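Local coordinates for cycloalternan-forming enzyme (Listeria monocytogenes serovar 1/2a, PDB 5F7U), which is a large multidomain member of glycoside hydrolase family 31, with a TIM barrel, beta-rich flanking domains and a family 6 carbohydrate-binding module, at residues 153-158 / 173-178. The protein carries 1 engineered substitution. Numbering follows the deposited sequence.
Sequences FEDLDT and AGKSGY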
loop_
_atom_site.group_PDB
_atom_site.type_symbol
_atom_site.label_atom_id
_atom_site.label_comp_id
_atom_site.label_asym_id
_atom_site.label_seq_id
_atom_site.Cartn_x
_atom_site.Cartn_y
_atom_site.Cartn_z
ATOM N N PHE A 153 2.317 -28.606 -0.118
ATOM C CA PHE A 153 2.530 -27.578 -1.130
ATOM C C PHE A 153 1.232 -26.905 -1.495
ATOM O O PHE A 153 0.383 -27.497 -2.129
ATOM C CB PHE A 153 3.232 -28.193 -2.356
ATOM C CG PHE A 153 4.653 -28.587 -2.077
ATOM C CD1 PHE A 153 5.669 -27.625 -2.085
ATOM C CD2 PHE A 153 4.976 -29.910 -1.727
ATOM C CE1 PHE A 153 6.993 -27.978 -1.789
ATOM C CE2 PHE A 153 6.292 -30.262 -1.430
ATOM C CZ PHE A 153 7.303 -29.295 -1.460
ATOM N N GLU A 154 1.074 -25.655 -1.077
ATOM C CA GLU A 154 -0.056 -24.844 -1.535
ATOM C C GLU A 154 0.014 -24.690 -3.064
ATOM O O GLU A 154 -1.005 -24.708 -3.747
ATOM C CB GLU A 154 -0.060 -23.491 -0.802
ATOM C CG GLU A 154 -1.283 -22.610 -1.066
ATOM C CD GLU A 154 -1.201 -21.816 -2.356
ATOM O OE1 GLU A 154 -0.079 -21.562 -2.846
ATOM O OE2 GLU A 154 -2.254 -21.445 -2.910
ATOM N N ASP A 155 1.235 -24.559 -3.578
ATOM C CA ASP A 155 1.525 -24.752 -4.996
ATOM C C ASP A 155 2.955 -25.255 -5.089
ATOM O O ASP A 155 3.646 -25.354 -4.075
ATOM C CB ASP A 155 1.304 -23.442 -5.805
ATOM C CG ASP A 155 1.091 -23.679 -7.312
ATOM O OD1 ASP A 155 1.215 -24.832 -7.833
ATOM O OD2 ASP A 155 0.796 -22.685 -8.024
ATOM N N LEU A 156 3.411 -25.595 -6.290
ATOM C CA LEU A 156 4.749 -26.166 -6.423
ATOM C C LEU A 156 5.854 -25.194 -5.976
ATOM O O LEU A 156 6.970 -25.610 -5.687
ATOM C CB LEU A 156 4.972 -26.697 -7.838
ATOM C CG LEU A 156 3.962 -27.779 -8.274
ATOM C CD1 LEU A 156 4.336 -28.282 -9.655
ATOM C CD2 LEU A 156 3.906 -28.929 -7.266
ATOM N N ASP A 157 5.507 -23.909 -5.880
ATOM C CA ASP A 157 6.450 -22.881 -5.405
ATOM C C ASP A 157 6.123 -22.272 -4.025
ATOM O O ASP A 157 6.711 -21.264 -3.657
ATOM C CB ASP A 157 6.603 -21.759 -6.460
ATOM C CG ASP A 157 5.289 -21.068 -6.814
ATOM O OD1 ASP A 157 4.249 -21.302 -6.164
ATOM O OD2 ASP A 157 5.290 -20.282 -7.785
ATOM N N THR A 158 5.188 -22.875 -3.284
ATOM C CA THR A 158 4.711 -22.304 -2.018
ATOM C C THR A 158 4.573 -23.446 -1.008
ATOM O O THR A 158 3.702 -24.304 -1.161
ATOM C CB THR A 158 3.372 -21.559 -2.219
ATOM O OG1 THR A 158 3.562 -20.469 -3.132
ATOM C CG2 THR A 158 2.833 -20.981 -0.881
ATOM N N ALA A 173 -3.955 -31.228 3.234
ATOM C CA ALA A 173 -3.529 -31.658 1.889
ATOM C C ALA A 173 -2.918 -30.527 1.071
ATOM O O ALA A 173 -3.309 -29.377 1.203
ATOM C CB ALA A 173 -4.721 -32.257 1.131
ATOM N N GLY A 174 -1.950 -30.864 0.227
ATOM C CA GLY A 174 -1.448 -29.933 -0.788
ATOM C C GLY A 174 -1.246 -30.689 -2.096
ATOM O O GLY A 174 -1.743 -31.804 -2.253
ATOM N N LYS A 175 -0.500 -30.086 -3.017
ATOM C CA LYS A 175 -0.192 -30.685 -4.327
ATOM C C LYS A 175 0.612 -31.970 -4.189
ATOM O O LYS A 175 1.386 -32.121 -3.237
ATOM C CB LYS A 175 0.652 -29.726 -5.175
ATOM C CG LYS A 175 0.073 -28.343 -5.366
ATOM C CD LYS A 175 -1.027 -28.330 -6.378
ATOM C CE LYS A 175 -1.372 -26.895 -6.713
ATOM N NZ LYS A 175 -2.511 -26.859 -7.642
ATOM N N SER A 176 0.465 -32.871 -5.163
ATOM C CA SER A 176 1.189 -34.138 -5.143
ATOM C C SER A 176 2.453 -34.141 -5.993
ATOM O O SER A 176 3.218 -35.116 -5.976
ATOM C CB SER A 176 0.268 -35.274 -5.613
ATOM O OG SER A 176 -0.752 -35.485 -4.662
ATOM N N GLY A 177 2.684 -33.054 -6.719
ATOM C CA GLY A 177 3.809 -32.975 -7.657
ATOM C C GLY A 177 5.166 -32.761 -7.010
ATOM O O GLY A 177 5.908 -31.861 -7.402
ATOM N N TYR A 178 5.497 -33.579 -6.019
ATOM C CA TYR A 178 6.813 -33.515 -5.398
ATOM C C TYR A 178 7.473 -34.888 -5.415
ATOM O O TYR A 178 6.802 -35.910 -5.606
ATOM C CB TYR A 178 6.721 -32.951 -3.960
ATOM C CG TYR A 178 5.866 -33.776 -3.021
ATOM C CD1 TYR A 178 6.400 -34.891 -2.354
ATOM C CD2 TYR A 178 4.525 -33.440 -2.791
ATOM C CE1 TYR A 178 5.610 -35.661 -1.504
ATOM C CE2 TYR A 178 3.720 -34.197 -1.926
ATOM C CZ TYR A 178 4.277 -35.294 -1.279
ATOM O OH TYR A 178 3.530 -36.067 -0.424
HETATM O O HOH W 1 1.515 -31.321 -0.614
#
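F153 is tied to K175 through both of its backbone polar groups, once directly and once through a water. K175 N donates to F153 O over 2.9 Å. The bond is nearly straight, 169° at the hydrogen, and meets a lone pair in the carbonyl plane. The water accepts from F153 N and donates to K175 O at 2.7 Å. G174 lies close to the same carbonyl, its CA 3.3 Å from F153 O.

The K175 side chain runs past the corner at E154 and on to D155. CG lies against F153 O. The bend at chi2 (-77°) then turns the rest of the chain, and CE comes up to D155. K175 CE is 3.5 Å from D155 OD1. K175 NZ stays 4.2 Å from D155 OD1, too far for a salt bridge, though the opposite charges probably attract. D155 OD1 accepts a hydrogen bond from L156 N, which comes from above the carboxylate plane. The side chain of D155 lies about 4 Å from a bound magnesium ion.

The segment 153-158 joins strands 148-153 and 158-164 of the galactose mutarotase-like domain. It holds a type I turn from D155 to T158. E154 and D155 both face T158 in a classic beta bulge, with weak bonds from both N atoms to T158 O. The segment 173-178 is the last part of the loop between strands 158-164 and 179-182, with an inverse gamma turn centred on G177.

The side chains of L156 and K175 cross at about a right angle. L156 CD2 rests near K175 CB and is 3.6 Å from G177 O. Deeper in, F153 meets Y178 with the ring planes at 36°, a tilted pair whose CD2 atoms are 3.7 Å apart. K175 O lies at the edge of both rings. Y178 OH is hydrogen-bonded to D129 OD1.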